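Nucleotide-binding protein, universal stress protein UspA family (Lactobacillus plantarum, PDB 3S3T) binds ATP and, as a member of the universal stress protein family, probably takes part in the cell's response to stress. Local coordinates at residues I8-D13 and T23-I28; N85-I90 and E100-Q105; D110-G115 and S132-H137; A62-A67 and I90-P95. All coordinates share one frame; numbering follows the deposited sequence.

Overall arrangement
All four contacts pack helices onto one five-stranded parallel sheet. Interactions 1 and 3 are its buried, wholly apolar core contacts: strands 7-11 and 111-115 lie side by side, joined by backbone bonds from Leu-9, and each ends at the ATP ribose. Interactions 2 and 4, only partly buried, share strand 87-93, an outermost strand within the chain, and use its two faces: Lys-87 and Glu-89 meet helix 95-105 through polar groups, whereas Ile-90 meets the alanines of helix 53-78. Interactions 2 and 3 touch through Glu-100 and Tyr-133, while interactions 3 and 4, about 19 Å apart between centres, reach ATP from different places: a strand end (Leu-114, Gly-115) and the start of helix 95-105 (Pro-95).

Interaction 1 of 4, residues I8-D13 and T23-I28; sequences ILVPVD and TEAVNI. With ATP (adenosine-5'-triphosphate), chain I.
The carbonyl O of Pro-11 takes a hydrogen bond from the ribose O2' of ATP at 2.7 Å, at the end of a strand whose preceding residues pack on helix 16-32. Across that contact Val-10 and Ala-25 meet through their beta carbons, CB to CB 3.7 Å. Val-10 has CG1 placed between its backbone N and carbonyl carbon (chi1 56°) and CG2 anti to the N, which brings both methyls close to the Ala-25 methyl. Two residues earlier in the strand, CD1 of Ile-8 reaches CG2 of Ile-28 at 3.6 Å, the two side chains crossing at about a right angle. Strand and helix run nearly antiparallel, at 172°, with axes 9.0 Å apart, a spacing that suits the small Ala-25. Beyond Val-12, Asp-13 lies over a face of the adenine, its CB 3.6 Å from N7 of ATP and its OD2 near C8. Its OD1 bonds Ser-15 OG, and OD2 has a weak bond from Thr-119 N. With alanine at Asp-13, Ser-15 OG and Thr-119 N would probably lose this partner, and the C8 side of the base the carboxylate lying over it. The outer side of the helix faces the second subunit, where Asn-27 ND2 bonds Ala-3 O. Strand, turn and helix form the first half of a beta-alpha-beta crossover, with the nucleotide bound at the strand's C-terminal end as in Rossmann-like folds of the HUP clan.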
# COMPACT_ATOMS: atom_id res chain seq x y z
N ILE A 8 19.15 -8.99 -15.33
CA ILE A 8 17.71 -8.99 -15.02
C ILE A 8 17.35 -10.14 -14.08
O ILE A 8 17.87 -11.24 -14.22
CB ILE A 8 16.87 -9.13 -16.33
CG1 ILE A 8 17.23 -8.00 -17.32
CG2 ILE A 8 15.32 -9.13 -16.07
CD1 ILE A 8 16.63 -8.17 -18.72
N LEU A 9 16.44 -9.87 -13.14
CA LEU A 9 15.94 -10.85 -12.20
C LEU A 9 14.45 -11.00 -12.45
O LEU A 9 13.72 -10.00 -12.58
CB LEU A 9 16.16 -10.39 -10.75
CG LEU A 9 15.71 -11.38 -9.66
CD1 LEU A 9 16.46 -12.70 -9.68
CD2 LEU A 9 15.90 -10.72 -8.31
N VAL A 10 14.01 -12.24 -12.59
CA VAL A 10 12.60 -12.54 -12.71
C VAL A 10 12.21 -13.55 -11.61
O VAL A 10 12.39 -14.74 -11.76
CB VAL A 10 12.15 -12.97 -14.12
CG1 VAL A 10 12.92 -14.19 -14.66
CG2 VAL A 10 10.64 -13.19 -14.11
N PRO A 11 11.69 -13.04 -10.48
CA PRO A 11 11.20 -13.95 -9.46
C PRO A 11 9.92 -14.62 -9.97
O PRO A 11 9.01 -13.93 -10.45
CB PRO A 11 10.97 -13.04 -8.24
CG PRO A 11 11.76 -11.82 -8.51
CD PRO A 11 11.66 -11.65 -10.01
N VAL A 12 9.85 -15.94 -9.88
CA VAL A 12 8.61 -16.64 -10.21
C VAL A 12 8.08 -17.51 -9.07
O VAL A 12 8.85 -18.15 -8.35
CB VAL A 12 8.83 -17.58 -11.43
CG1 VAL A 12 9.04 -16.78 -12.70
CG2 VAL A 12 10.02 -18.49 -11.17
N ASP A 13 6.75 -17.55 -8.93
CA ASP A 13 6.09 -18.62 -8.17
C ASP A 13 5.56 -19.60 -9.20
O ASP A 13 6.08 -19.63 -10.34
CB ASP A 13 4.99 -18.09 -7.23
CG ASP A 13 3.92 -17.32 -7.96
OD1 ASP A 13 3.81 -17.50 -9.17
OD2 ASP A 13 3.18 -16.58 -7.31
N THR A 23 8.17 -15.01 -19.35
CA THR A 23 8.16 -14.95 -20.83
C THR A 23 8.58 -13.58 -21.33
O THR A 23 9.36 -13.49 -22.28
CB THR A 23 6.81 -15.36 -21.39
OG1 THR A 23 6.59 -16.72 -21.00
CG2 THR A 23 6.78 -15.27 -22.95
N GLU A 24 8.10 -12.53 -20.66
CA GLU A 24 8.50 -11.15 -21.00
C GLU A 24 9.92 -10.84 -20.60
O GLU A 24 10.62 -10.12 -21.33
CB GLU A 24 7.54 -10.14 -20.41
CG GLU A 24 7.82 -8.69 -20.80
CD GLU A 24 7.88 -8.46 -22.29
OE1 GLU A 24 8.53 -7.49 -22.69
OE2 GLU A 24 7.30 -9.28 -23.05
N ALA A 25 10.38 -11.40 -19.47
CA ALA A 25 11.78 -11.22 -19.05
C ALA A 25 12.73 -11.77 -20.11
O ALA A 25 13.75 -11.16 -20.41
CB ALA A 25 12.05 -11.88 -17.66
N VAL A 26 12.39 -12.90 -20.72
CA VAL A 26 13.27 -13.44 -21.76
C VAL A 26 13.31 -12.54 -22.99
O VAL A 26 14.33 -12.40 -23.64
CB VAL A 26 12.84 -14.84 -22.20
CG1 VAL A 26 13.76 -15.35 -23.34
CG2 VAL A 26 12.89 -15.78 -21.01
N ASN A 27 12.17 -11.95 -23.31
CA ASN A 27 12.05 -10.97 -24.37
C ASN A 27 12.94 -9.72 -24.11
O ASN A 27 13.65 -9.23 -24.99
CB ASN A 27 10.58 -10.61 -24.43
CG ASN A 27 10.19 -9.86 -25.66
OD1 ASN A 27 11.04 -9.43 -26.46
ND2 ASN A 27 8.88 -9.70 -25.84
N ILE A 28 12.90 -9.22 -22.89
CA ILE A 28 13.70 -8.06 -22.51
C ILE A 28 15.17 -8.45 -22.55
O ILE A 28 16.00 -7.69 -23.07
CB ILE A 28 13.33 -7.57 -21.09
CG1 ILE A 28 11.87 -7.10 -21.03
CG2 ILE A 28 14.21 -6.38 -20.67
CD1 ILE A 28 11.36 -6.83 -19.60
PG ATP I . -0.68 -12.32 -2.12
O1G ATP I . 0.49 -13.24 -1.85
O2G ATP I . -1.96 -12.84 -1.55
O3G ATP I . -0.49 -10.87 -1.71
PB ATP I . -0.58 -13.26 -4.90
O1B ATP I . -1.72 -13.31 -5.87
O2B ATP I . -0.01 -14.54 -4.40
O3B ATP I . -1.03 -12.31 -3.69
PA ATP I . 2.09 -12.18 -5.27
O1A ATP I . 2.58 -13.14 -4.24
O2A ATP I . 2.37 -10.76 -4.99
O3A ATP I . 0.55 -12.34 -5.61
O5' ATP I . 2.83 -12.62 -6.67
C5' ATP I . 3.12 -11.63 -7.65
C4' ATP I . 4.42 -11.97 -8.38
O4' ATP I . 5.41 -12.04 -7.36
C3' ATP I . 4.42 -13.34 -9.04
O3' ATP I . 3.84 -13.33 -10.33
C2' ATP I . 5.90 -13.63 -8.99
O2' ATP I . 6.50 -12.91 -10.06
C1' ATP I . 6.35 -13.06 -7.65
N9 ATP I . 6.38 -14.08 -6.60
C8 ATP I . 5.37 -14.39 -5.73
N7 ATP I . 5.75 -15.41 -4.92
C5 ATP I . 6.99 -15.73 -5.28
C6 ATP I . 7.96 -16.74 -4.85
N6 ATP I . 7.62 -17.57 -3.84
N1 ATP I . 9.18 -16.78 -5.48
C2 ATP I . 9.46 -15.93 -6.48
N3 ATP I . 8.62 -15.01 -6.96
C4 ATP I . 7.40 -14.88 -6.39

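Interaction 2 of 4, residues N85-I90 and E100-Q105; sequences NLKTEI and EDYAKQ
Tyr-102 of helix 95-105 stretches its ring toward Glu-89 and Lys-87 on strand 87-93, an outermost strand within the chain of the Rossmann-like parallel sheet. The helix follows this strand in sequence and leads on to strand 111-115, so the contact belongs to a beta-alpha-beta crossover that passes over strands 35-43 and 7-11. The backbones stay well apart, with the CA atoms of Glu-89 and Tyr-102 10.5 Å from each other, and the long side chains bridge the difference. Packing is tight around the ring: with CG anti to the backbone N (chi1 -166°), Tyr-102 is directed onto Thr-37, lies next to Leu-9 and Ile-109, and stacks with His-106. The hydroxyl end is looser and more polar. Glu-89 OE1 lies at the ring edge, 3.2 Å from Tyr-102 OH, a possible hydrogen bond, with carboxylate and ring planes 64° apart. The extended, exposed Lys-87 brings NZ to within 3.6 Å of Glu-89 OE1, a long salt bridge. A serine in place of Tyr-102 would probably open a gap over Thr-37 and Leu-9 and leave Glu-89 without its neighbouring hydroxyl. Elsewhere on the helix, Glu-100 and Asp-101 form salt bridges with Arg-124 of the third subunit, and on the side away from Tyr-102, Lys-104 NZ meets the anti lone pair of Glu-100 OE2 at 3.1 Å.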
# COMPACT_ATOMS: atom_id res chain seq x y z
N ASN A 85 21.57 -16.02 -21.90
CA ASN A 85 21.66 -17.11 -20.93
C ASN A 85 20.48 -17.18 -19.97
O ASN A 85 19.62 -16.33 -19.97
CB ASN A 85 22.97 -16.99 -20.12
CG ASN A 85 23.12 -15.63 -19.49
OD1 ASN A 85 22.26 -15.17 -18.70
ND2 ASN A 85 24.18 -14.92 -19.89
N LEU A 86 20.49 -18.19 -19.11
CA LEU A 86 19.56 -18.25 -18.00
C LEU A 86 20.27 -18.96 -16.86
O LEU A 86 20.78 -20.08 -17.03
CB LEU A 86 18.26 -18.99 -18.35
CG LEU A 86 17.23 -19.04 -17.22
CD1 LEU A 86 16.59 -17.66 -17.04
CD2 LEU A 86 16.19 -20.15 -17.47
N LYS A 87 20.35 -18.25 -15.74
CA LYS A 87 20.66 -18.83 -14.46
C LYS A 87 19.31 -19.08 -13.76
O LYS A 87 18.41 -18.26 -13.84
CB LYS A 87 21.53 -17.87 -13.64
CG LYS A 87 21.94 -18.36 -12.25
CD LYS A 87 22.47 -17.23 -11.36
CE LYS A 87 23.51 -17.76 -10.36
NZ LYS A 87 23.79 -16.80 -9.26
N THR A 88 19.18 -20.23 -13.11
CA THR A 88 17.99 -20.56 -12.33
C THR A 88 18.40 -20.77 -10.87
O THR A 88 19.46 -21.35 -10.57
CB THR A 88 17.30 -21.79 -12.87
OG1 THR A 88 18.18 -22.94 -12.79
CG2 THR A 88 16.86 -21.55 -14.33
N GLU A 89 17.55 -20.30 -9.97
CA GLU A 89 17.85 -20.39 -8.57
C GLU A 89 16.59 -20.72 -7.79
O GLU A 89 15.53 -20.10 -8.01
CB GLU A 89 18.35 -19.03 -8.10
CG GLU A 89 18.89 -19.03 -6.68
CD GLU A 89 20.38 -18.92 -6.59
OE1 GLU A 89 21.01 -18.22 -7.44
OE2 GLU A 89 20.93 -19.47 -5.61
N ILE A 90 16.70 -21.68 -6.88
CA ILE A 90 15.66 -22.00 -5.96
C ILE A 90 16.20 -21.69 -4.56
O ILE A 90 17.25 -22.23 -4.15
CB ILE A 90 15.23 -23.49 -6.07
CG1 ILE A 90 14.88 -23.87 -7.51
CG2 ILE A 90 14.11 -23.81 -5.09
CD1 ILE A 90 13.83 -23.05 -8.15
N GLU A 100 14.09 -9.10 -2.41
CA GLU A 100 14.79 -7.85 -2.05
C GLU A 100 16.27 -8.14 -1.76
O GLU A 100 17.17 -7.44 -2.30
CB GLU A 100 14.12 -7.23 -0.80
CG GLU A 100 14.84 -6.05 -0.21
CD GLU A 100 14.21 -5.54 1.08
OE1 GLU A 100 13.40 -6.23 1.70
OE2 GLU A 100 14.56 -4.44 1.48
N ASP A 101 16.52 -9.14 -0.92
CA ASP A 101 17.87 -9.43 -0.47
C ASP A 101 18.70 -9.86 -1.67
O ASP A 101 19.89 -9.55 -1.75
CB ASP A 101 17.87 -10.52 0.61
CG ASP A 101 17.38 -10.00 1.96
OD1 ASP A 101 17.23 -8.77 2.14
OD2 ASP A 101 17.13 -10.84 2.83
N TYR A 102 18.09 -10.61 -2.57
CA TYR A 102 18.79 -11.12 -3.72
C TYR A 102 19.27 -9.94 -4.58
O TYR A 102 20.42 -9.93 -5.02
CB TYR A 102 17.90 -12.06 -4.54
CG TYR A 102 18.70 -12.87 -5.54
CD1 TYR A 102 19.14 -14.15 -5.24
CD2 TYR A 102 19.02 -12.35 -6.79
CE1 TYR A 102 19.88 -14.89 -6.14
CE2 TYR A 102 19.77 -13.09 -7.70
CZ TYR A 102 20.20 -14.36 -7.36
OH TYR A 102 20.94 -15.08 -8.26
N ALA A 103 18.39 -8.96 -4.81
CA ALA A 103 18.76 -7.78 -5.61
C ALA A 103 19.85 -6.96 -4.92
O ALA A 103 20.70 -6.39 -5.59
CB ALA A 103 17.56 -6.91 -5.87
N LYS A 104 19.84 -6.90 -3.59
CA LYS A 104 20.90 -6.18 -2.84
C LYS A 104 22.21 -6.99 -2.71
O LYS A 104 23.32 -6.44 -2.65
CB LYS A 104 20.37 -5.72 -1.49
CG LYS A 104 19.23 -4.72 -1.71
CD LYS A 104 18.51 -4.19 -0.45
CE LYS A 104 17.51 -3.10 -0.90
NZ LYS A 104 16.58 -2.53 0.16
N GLN A 105 22.06 -8.30 -2.69
CA GLN A 105 23.20 -9.20 -2.65
C GLN A 105 23.94 -9.17 -4.00
O GLN A 105 25.14 -9.36 -4.04
CB GLN A 105 22.74 -10.64 -2.30
CG GLN A 105 22.33 -10.82 -0.82
CD GLN A 105 21.51 -12.09 -0.53
OE1 GLN A 105 20.81 -12.18 0.48
NE2 GLN A 105 21.59 -13.08 -1.43

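Interaction 3 of 4, residues D110-G115 and S132-H137; sequences DLIVLG and SYVVDH. With ATP (adenosine-5'-triphosphate), chain I.
Ile-112 and Val-134 mark the nearest approach of the two backbones, their CA atoms 8.5 Å apart, where strand 111-115 packs against helix 129-137. These are the first two elements of a beta-alpha-beta unit, completed by strand 141-145, in the Rossmann-like sheet. Alternate strand residues, Ile-112 and Leu-114, face the helix, and Val-134 fits between their ends. Its CG1, anti to the backbone N (chi1 -175°), meets Ile-112 CD1 at 3.7 Å, these two side chains crossing at about a right angle. Leu-114, two residues further along, sets CD1 3.7 Å from Val-134 CB. Its other branch turns to the nucleotide, CD2 3.9 Å from O2' of ATP, so one leucine serves core and ribose pocket. One residue on, Gly-115 N donates a nearly straight hydrogen bond to O2' of ATP, 3.2 Å long at 166°. A beta carbon at Gly-115 would clash with O3' of ATP. On the helix, the carbonyl O of Tyr-133 accepts hydrogen bonds from both His-137 N and His-137 ND1, the latter at 3.0 Å and in the imidazole plane. This fixes the imidazole with ND1 over the centre of the Tyr-133 ring. The helix leans on helix 95-105, where Val-134 touches Ile-99 and Tyr-133 OH bonds Glu-100, while Ile-112 touches Ala-103. Strand 111-115 itself lies between strands 7-11 and 141-145, and the second subunit packs against Leu-111 and Val-135.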
# COMPACT_ATOMS: atom_id res chain seq x y z
N ASP A 110 19.82 -4.85 -12.48
CA ASP A 110 19.24 -3.53 -12.83
C ASP A 110 17.83 -3.53 -13.33
O ASP A 110 17.30 -2.47 -13.69
CB ASP A 110 20.15 -2.71 -13.79
CG ASP A 110 20.77 -3.56 -14.92
OD1 ASP A 110 20.24 -4.63 -15.25
OD2 ASP A 110 21.79 -3.13 -15.51
N LEU A 111 17.17 -4.69 -13.24
CA LEU A 111 15.74 -4.82 -13.44
C LEU A 111 15.22 -6.03 -12.71
O LEU A 111 15.80 -7.11 -12.78
CB LEU A 111 15.41 -5.02 -14.92
CG LEU A 111 13.95 -5.03 -15.35
CD1 LEU A 111 13.22 -3.70 -14.97
CD2 LEU A 111 13.88 -5.27 -16.90
N ILE A 112 14.05 -5.87 -12.08
CA ILE A 112 13.32 -7.02 -11.58
C ILE A 112 12.00 -7.06 -12.34
O ILE A 112 11.33 -6.01 -12.49
CB ILE A 112 13.04 -6.89 -10.07
CG1 ILE A 112 14.34 -6.75 -9.24
CG2 ILE A 112 12.23 -8.14 -9.58
CD1 ILE A 112 14.10 -6.57 -7.68
N VAL A 113 11.65 -8.24 -12.88
CA VAL A 113 10.43 -8.45 -13.63
C VAL A 113 9.48 -9.30 -12.77
O VAL A 113 9.85 -10.34 -12.29
CB VAL A 113 10.73 -9.13 -15.00
CG1 VAL A 113 9.44 -9.38 -15.76
CG2 VAL A 113 11.74 -8.27 -15.85
N LEU A 114 8.26 -8.84 -12.58
CA LEU A 114 7.28 -9.51 -11.69
C LEU A 114 5.94 -9.65 -12.35
O LEU A 114 5.50 -8.76 -13.10
CB LEU A 114 7.06 -8.67 -10.39
CG LEU A 114 8.24 -8.57 -9.42
CD1 LEU A 114 8.07 -7.37 -8.49
CD2 LEU A 114 8.48 -9.87 -8.60
N GLY A 115 5.22 -10.72 -12.04
CA GLY A 115 3.81 -10.77 -12.38
C GLY A 115 3.05 -9.84 -11.47
O GLY A 115 3.41 -9.63 -10.32
N SER A 132 3.91 -5.60 -4.64
CA SER A 132 3.97 -4.24 -4.07
C SER A 132 5.20 -4.09 -3.13
O SER A 132 5.81 -3.02 -3.09
CB SER A 132 2.67 -3.83 -3.39
OG SER A 132 2.45 -4.63 -2.27
N TYR A 133 5.54 -5.13 -2.39
CA TYR A 133 6.70 -5.06 -1.48
C TYR A 133 7.99 -4.83 -2.29
O TYR A 133 8.79 -3.91 -1.97
CB TYR A 133 6.84 -6.33 -0.68
CG TYR A 133 8.00 -6.28 0.27
CD1 TYR A 133 9.28 -6.58 -0.15
CD2 TYR A 133 7.82 -5.84 1.56
CE1 TYR A 133 10.35 -6.54 0.75
CE2 TYR A 133 8.88 -5.73 2.46
CZ TYR A 133 10.14 -6.09 2.06
OH TYR A 133 11.21 -5.99 2.93
N VAL A 134 8.17 -5.64 -3.33
CA VAL A 134 9.32 -5.53 -4.20
C VAL A 134 9.36 -4.19 -4.95
O VAL A 134 10.40 -3.53 -5.00
CB VAL A 134 9.50 -6.78 -5.09
CG1 VAL A 134 10.82 -6.71 -5.94
CG2 VAL A 134 9.61 -8.02 -4.20
N VAL A 135 8.24 -3.72 -5.50
CA VAL A 135 8.28 -2.41 -6.11
C VAL A 135 8.82 -1.34 -5.13
O VAL A 135 9.62 -0.46 -5.51
CB VAL A 135 6.85 -2.01 -6.67
CG1 VAL A 135 6.78 -0.51 -6.99
CG2 VAL A 135 6.46 -2.85 -7.94
N ASP A 136 8.38 -1.42 -3.89
CA ASP A 136 8.75 -0.50 -2.85
C ASP A 136 10.23 -0.60 -2.49
O ASP A 136 10.96 0.41 -2.43
CB ASP A 136 7.89 -0.85 -1.64
CG ASP A 136 7.91 0.20 -0.56
OD1 ASP A 136 8.77 1.08 -0.60
OD2 ASP A 136 7.01 0.13 0.30
N HIS A 137 10.68 -1.83 -2.30
CA HIS A 137 11.95 -2.04 -1.64
C HIS A 137 13.13 -2.34 -2.56
O HIS A 137 14.29 -2.43 -2.09
CB HIS A 137 11.81 -3.14 -0.63
CG HIS A 137 11.04 -2.76 0.59
ND1 HIS A 137 9.68 -2.93 0.71
CD2 HIS A 137 11.45 -2.26 1.79
CE1 HIS A 137 9.28 -2.50 1.89
NE2 HIS A 137 10.33 -2.11 2.58
PG ATP I . -0.68 -12.32 -2.12
O1G ATP I . 0.49 -13.24 -1.85
O2G ATP I . -1.96 -12.84 -1.55
O3G ATP I . -0.49 -10.87 -1.71
PB ATP I . -0.58 -13.26 -4.90
O1B ATP I . -1.72 -13.31 -5.87
O2B ATP I . -0.01 -14.54 -4.40
O3B ATP I . -1.03 -12.31 -3.69
PA ATP I . 2.09 -12.18 -5.27
O1A ATP I . 2.58 -13.14 -4.24
O2A ATP I . 2.37 -10.76 -4.99
O3A ATP I . 0.55 -12.34 -5.61
O5' ATP I . 2.83 -12.62 -6.67
C5' ATP I . 3.12 -11.63 -7.65
C4' ATP I . 4.42 -11.97 -8.38
O4' ATP I . 5.41 -12.04 -7.36
C3' ATP I . 4.42 -13.34 -9.04
O3' ATP I . 3.84 -13.33 -10.33
C2' ATP I . 5.90 -13.63 -8.99
O2' ATP I . 6.50 -12.91 -10.06
C1' ATP I . 6.35 -13.06 -7.65
N9 ATP I . 6.38 -14.08 -6.60
C8 ATP I . 5.37 -14.39 -5.73
N7 ATP I . 5.75 -15.41 -4.92
C5 ATP I . 6.99 -15.73 -5.28
C6 ATP I . 7.96 -16.74 -4.85
N6 ATP I . 7.62 -17.57 -3.84
N1 ATP I . 9.18 -16.78 -5.48
C2 ATP I . 9.46 -15.93 -6.48
N3 ATP I . 8.62 -15.01 -6.96
C4 ATP I . 7.40 -14.88 -6.39

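Interaction 4 of 4, residues A62-A67 and I90-P95; sequences AEAAHA and ISYGIP. With ATP (adenosine-5'-triphosphate), chain I.
Ala-67 and Ile-90 meet methyl to methyl, CB of Ala-67 lying 3.8 Å from CD1 of Ile-90, and one turn earlier in the helix Ala-64 meets Tyr-92. The Ala-64 CB stands 3.4 Å from Tyr-92 OH and meets the ring obliquely, near CZ and CE2. A looser contact at 4.4 Å joins Ala-64 CB to Ile-90 CG2, so each of these two residues has two partners. Ile-90 is bent at its second torsion (chi2 -56°), which brings CD1 against Ala-67, while CG2 is left for Ala-64. Tyr-92, an exposed residue, reaches the helix with the hydroxyl end of its ring. The small alanine methyls match the axis separation of 9.6 Å at a crossing of 150°. Tyr-40 of the neighbouring strand backs this shell, touching both Ile-90 and Ala-67, and its hydroxyl bonds Glu-63 OE2. At the end of strand 87-93 the chain turns at Ile-94, the N-cap of helix 95-105, and Pro-95 lies over the N6 end of the adenine, its CG 3.5 Å from N6 of ATP, on the face opposite to the one Asp-13 covers. His-66 stacks on Tyr-47 of the third subunit. Helix 53-78, the beta-alpha-beta crossover connection between parallel strands 35-43 and 87-93, covers one face of the strand it leads into, with helix 95-105 on the other, and backbone bonds from Ser-91 and Gly-93 tie that strand to strand 35-43.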
# COMPACT_ATOMS: atom_id res chain seq x y z
N ALA A 62 9.27 -31.21 -1.83
CA ALA A 62 8.42 -31.53 -2.99
C ALA A 62 8.16 -30.24 -3.76
O ALA A 62 8.21 -30.22 -4.99
CB ALA A 62 7.07 -32.19 -2.57
N GLU A 63 7.88 -29.16 -3.06
CA GLU A 63 7.64 -27.89 -3.76
C GLU A 63 8.88 -27.49 -4.57
O GLU A 63 8.78 -27.08 -5.74
CB GLU A 63 7.27 -26.78 -2.77
CG GLU A 63 7.16 -25.41 -3.43
CD GLU A 63 6.66 -24.33 -2.45
OE1 GLU A 63 6.54 -24.60 -1.23
OE2 GLU A 63 6.43 -23.20 -2.91
N ALA A 64 10.03 -27.57 -3.92
CA ALA A 64 11.35 -27.31 -4.53
C ALA A 64 11.59 -28.18 -5.78
O ALA A 64 12.07 -27.69 -6.79
CB ALA A 64 12.48 -27.55 -3.49
N ALA A 65 11.23 -29.45 -5.71
CA ALA A 65 11.44 -30.34 -6.83
C ALA A 65 10.55 -29.95 -8.02
O ALA A 65 11.00 -29.96 -9.14
CB ALA A 65 11.24 -31.84 -6.42
N HIS A 66 9.31 -29.57 -7.74
CA HIS A 66 8.41 -29.06 -8.76
C HIS A 66 8.96 -27.79 -9.42
O HIS A 66 8.94 -27.66 -10.63
CB HIS A 66 7.04 -28.76 -8.16
CG HIS A 66 6.08 -28.14 -9.14
ND1 HIS A 66 5.48 -28.87 -10.16
CD2 HIS A 66 5.63 -26.87 -9.27
CE1 HIS A 66 4.70 -28.07 -10.87
NE2 HIS A 66 4.76 -26.85 -10.35
N ALA A 67 9.38 -26.85 -8.60
CA ALA A 67 10.05 -25.64 -9.08
C ALA A 67 11.26 -25.97 -9.99
O ALA A 67 11.49 -25.32 -11.03
CB ALA A 67 10.50 -24.80 -7.89
N ILE A 90 16.70 -21.68 -6.88
CA ILE A 90 15.66 -22.00 -5.96
C ILE A 90 16.20 -21.69 -4.56
O ILE A 90 17.25 -22.23 -4.15
CB ILE A 90 15.23 -23.49 -6.07
CG1 ILE A 90 14.88 -23.87 -7.51
CG2 ILE A 90 14.11 -23.81 -5.09
CD1 ILE A 90 13.83 -23.05 -8.15
N SER A 91 15.53 -20.78 -3.87
CA SER A 91 15.94 -20.41 -2.52
C SER A 91 14.82 -20.64 -1.53
O SER A 91 13.65 -20.79 -1.93
CB SER A 91 16.35 -18.92 -2.48
OG SER A 91 17.56 -18.72 -3.22
N TYR A 92 15.19 -20.65 -0.26
CA TYR A 92 14.28 -20.90 0.87
C TYR A 92 14.26 -19.66 1.77
O TYR A 92 15.30 -19.13 2.18
CB TYR A 92 14.71 -22.16 1.64
CG TYR A 92 14.88 -23.36 0.73
CD1 TYR A 92 16.06 -23.56 -0.00
CD2 TYR A 92 13.86 -24.30 0.60
CE1 TYR A 92 16.21 -24.66 -0.87
CE2 TYR A 92 13.99 -25.41 -0.25
CZ TYR A 92 15.16 -25.59 -0.98
OH TYR A 92 15.28 -26.69 -1.82
N GLY A 93 13.06 -19.12 2.01
CA GLY A 93 12.94 -17.95 2.90
C GLY A 93 11.56 -17.38 2.71
O GLY A 93 10.68 -18.03 2.11
N ILE A 94 11.38 -16.16 3.22
CA ILE A 94 10.15 -15.43 3.07
C ILE A 94 10.28 -14.78 1.70
O ILE A 94 11.23 -14.05 1.47
CB ILE A 94 10.02 -14.38 4.22
CG1 ILE A 94 9.99 -15.11 5.57
CG2 ILE A 94 8.80 -13.53 4.03
CD1 ILE A 94 9.80 -14.26 6.80
N PRO A 95 9.34 -15.04 0.77
CA PRO A 95 9.59 -14.66 -0.62
C PRO A 95 9.95 -13.20 -0.91
O PRO A 95 10.96 -12.94 -1.58
CB PRO A 95 8.29 -15.06 -1.29
CG PRO A 95 7.99 -16.37 -0.61
CD PRO A 95 8.26 -16.05 0.85
PG ATP I . -0.68 -12.32 -2.12
O1G ATP I . 0.49 -13.24 -1.85
O2G ATP I . -1.96 -12.84 -1.55
O3G ATP I . -0.49 -10.87 -1.71
PB ATP I . -0.58 -13.26 -4.90
O1B ATP I . -1.72 -13.31 -5.87
O2B ATP I . -0.01 -14.54 -4.40
O3B ATP I . -1.03 -12.31 -3.69
PA ATP I . 2.09 -12.18 -5.27
O1A ATP I . 2.58 -13.14 -4.24
O2A ATP I . 2.37 -10.76 -4.99
O3A ATP I . 0.55 -12.34 -5.61
O5' ATP I . 2.83 -12.62 -6.67
C5' ATP I . 3.12 -11.63 -7.65
C4' ATP I . 4.42 -11.97 -8.38
O4' ATP I . 5.41 -12.04 -7.36
C3' ATP I . 4.42 -13.34 -9.04
O3' ATP I . 3.84 -13.33 -10.33
C2' ATP I . 5.90 -13.63 -8.99
O2' ATP I . 6.50 -12.91 -10.06
C1' ATP I . 6.35 -13.06 -7.65
N9 ATP I . 6.38 -14.08 -6.60
C8 ATP I . 5.37 -14.39 -5.73
N7 ATP I . 5.75 -15.41 -4.92
C5 ATP I . 6.99 -15.73 -5.28
C6 ATP I . 7.96 -16.74 -4.85
N6 ATP I . 7.62 -17.57 -3.84
N1 ATP I . 9.18 -16.78 -5.48
C2 ATP I . 9.46 -15.93 -6.48
N3 ATP I . 8.62 -15.01 -6.96
C4 ATP I . 7.40 -14.88 -6.39